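Cysteine hydrolase (Vibrio cholerae, PDB 6V98) is a type VI secretion effector of a peptidase clan CA family that probably acts as a cysteine hydrolase on rival bacteria. Local coordinates at residues T57-Y62 with R77-S82. Sequence-based numbering, arbitrary orientation.
Sequences TRYYEY and RKVGVS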
# COMPACT_ATOMS: atom_id res chain seq x y z
N THR A 57 -11.19 -5.46 4.61
CA THR A 57 -10.05 -5.01 3.83
C THR A 57 -10.19 -3.53 3.48
O THR A 57 -11.28 -3.07 3.11
CB THR A 57 -9.93 -5.85 2.53
OG1 THR A 57 -9.83 -7.23 2.88
CG2 THR A 57 -8.71 -5.47 1.72
N ARG A 58 -9.09 -2.79 3.59
CA ARG A 58 -9.00 -1.39 3.18
C ARG A 58 -7.81 -1.21 2.25
O ARG A 58 -6.82 -1.93 2.33
CB ARG A 58 -8.82 -0.44 4.38
CG ARG A 58 -9.82 -0.65 5.49
CD ARG A 58 -11.18 -0.17 5.04
NE ARG A 58 -12.14 -0.18 6.14
CZ ARG A 58 -13.27 -0.87 6.14
NH1 ARG A 58 -13.61 -1.62 5.08
NH2 ARG A 58 -14.08 -0.81 7.19
N TYR A 59 -7.89 -0.19 1.39
CA TYR A 59 -6.77 0.18 0.54
C TYR A 59 -6.61 1.69 0.58
O TYR A 59 -7.58 2.43 0.41
CB TYR A 59 -6.96 -0.31 -0.91
CG TYR A 59 -5.85 0.14 -1.82
CD1 TYR A 59 -5.96 1.32 -2.55
CD2 TYR A 59 -4.67 -0.60 -1.94
CE1 TYR A 59 -4.93 1.76 -3.37
CE2 TYR A 59 -3.63 -0.16 -2.75
CZ TYR A 59 -3.77 1.01 -3.45
OH TYR A 59 -2.75 1.44 -4.28
N TYR A 60 -5.37 2.14 0.83
CA TYR A 60 -5.03 3.55 0.87
C TYR A 60 -3.78 3.80 0.04
O TYR A 60 -2.93 2.91 -0.10
CB TYR A 60 -4.77 4.03 2.30
CG TYR A 60 -6.01 4.30 3.12
CD1 TYR A 60 -6.72 3.25 3.72
CD2 TYR A 60 -6.46 5.59 3.31
CE1 TYR A 60 -7.86 3.52 4.49
CE2 TYR A 60 -7.58 5.87 4.07
CZ TYR A 60 -8.28 4.84 4.66
OH TYR A 60 -9.40 5.17 5.40
N GLU A 61 -3.66 5.01 -0.49
CA GLU A 61 -2.45 5.40 -1.19
C GLU A 61 -2.31 6.92 -1.13
O GLU A 61 -3.27 7.64 -0.85
CB GLU A 61 -2.47 4.92 -2.65
CG GLU A 61 -3.62 5.51 -3.45
CD GLU A 61 -3.92 4.72 -4.71
OE1 GLU A 61 -3.00 4.04 -5.21
OE2 GLU A 61 -5.07 4.79 -5.19
N TYR A 62 -1.10 7.38 -1.43
CA TYR A 62 -0.77 8.80 -1.44
C TYR A 62 -0.13 9.13 -2.78
O TYR A 62 0.74 8.39 -3.25
CB TYR A 62 0.19 9.12 -0.31
CG TYR A 62 0.74 10.53 -0.34
CD1 TYR A 62 -0.06 11.61 0.02
CD2 TYR A 62 2.05 10.78 -0.73
CE1 TYR A 62 0.46 12.91 0.01
CE2 TYR A 62 2.56 12.07 -0.76
CZ TYR A 62 1.75 13.12 -0.39
OH TYR A 62 2.24 14.40 -0.40
N ARG A 77 -5.72 9.01 -0.68
CA ARG A 77 -7.05 8.59 -1.08
C ARG A 77 -7.27 7.15 -0.66
O ARG A 77 -6.33 6.36 -0.49
CB ARG A 77 -7.29 8.79 -2.59
CG ARG A 77 -6.90 7.68 -3.49
CD ARG A 77 -7.43 7.90 -4.94
NE ARG A 77 -6.85 6.90 -5.82
CZ ARG A 77 -7.02 6.83 -7.14
NH1 ARG A 77 -7.78 7.72 -7.77
NH2 ARG A 77 -6.42 5.86 -7.82
N LYS A 78 -8.54 6.83 -0.45
CA LYS A 78 -8.99 5.51 -0.08
C LYS A 78 -9.76 4.97 -1.27
O LYS A 78 -10.57 5.69 -1.85
CB LYS A 78 -9.89 5.60 1.15
CG LYS A 78 -10.56 4.33 1.53
CD LYS A 78 -11.47 4.56 2.72
CE LYS A 78 -11.89 3.23 3.31
NZ LYS A 78 -12.63 2.41 2.30
N VAL A 79 -9.48 3.73 -1.66
CA VAL A 79 -10.19 3.08 -2.76
C VAL A 79 -10.94 1.90 -2.18
O VAL A 79 -10.33 1.02 -1.55
CB VAL A 79 -9.24 2.61 -3.86
CG1 VAL A 79 -10.05 1.97 -5.01
CG2 VAL A 79 -8.38 3.76 -4.37
N GLY A 80 -12.26 1.87 -2.38
CA GLY A 80 -13.03 0.71 -1.96
C GLY A 80 -12.60 -0.56 -2.67
O GLY A 80 -12.41 -0.55 -3.89
N VAL A 81 -12.40 -1.65 -1.92
CA VAL A 81 -12.05 -2.95 -2.48
C VAL A 81 -12.89 -4.02 -1.80
O VAL A 81 -13.52 -3.80 -0.77
CB VAL A 81 -10.55 -3.29 -2.33
CG1 VAL A 81 -9.69 -2.35 -3.19
CG2 VAL A 81 -10.12 -3.23 -0.87
N SER A 82 -12.91 -5.20 -2.42
CA SER A 82 -13.59 -6.33 -1.81
C SER A 82 -12.88 -6.76 -0.54
O SER A 82 -11.67 -6.54 -0.37
CB SER A 82 -13.67 -7.51 -2.79
OG SER A 82 -14.36 -7.15 -3.98
O HOH W 1 -12.58 -1.26 1.09
O HOH W 2 -10.73 0.68 1.17
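E61 and R77 meet in a salt bridge at one end of this antiparallel pairing. A single carboxylate oxygen, E61 OE2, takes both R77 NE (2.8 Å) and R77 NH2 (3.1 Å); it lies in the guanidinium plane, while the carboxylate is turned 41° against that plane. As a cross-strand pair the two share a face of the sheet, and with CG between the backbone N and the carbonyl carbon in each (chi1 61° and 89°) the side chains run side by side. S107 also bonds to OE2, and the other oxygen, OE1, receives the Y59 hydroxyl and a bond from H44, so the buried carboxylate is held at both oxygens.

The backbones of E61 and R77 close a hydrogen-bonded pair, and V79 N adds a bond to Y59 O at 3.1 Å. Beyond that the two chains draw apart, and water bridges the gap: one molecule links Y59 N, V79 O and K78 NZ, another joins T57 O to V81 N.

On the opposite face K78 runs across the Y60 ring, its CB over the ring toward the rim, 4.0 Å from the centroid in a CH-pi contact, and its CD passing Y60 OH. On the E61 side, V79 lies along the Y59 ring (CB to CD1, 3.8 Å), and V81 CG2 reaches T57 CG2.

The pairing forms the hairpin at the edge of the central sheet: strand 75-78 is outermost, and 57-63 pairs on its other edge with 44-50. Helix 93-107 packs against Y59 and V81, whereas helix 123-134 packs against Y60 on the opposite face of the sheet.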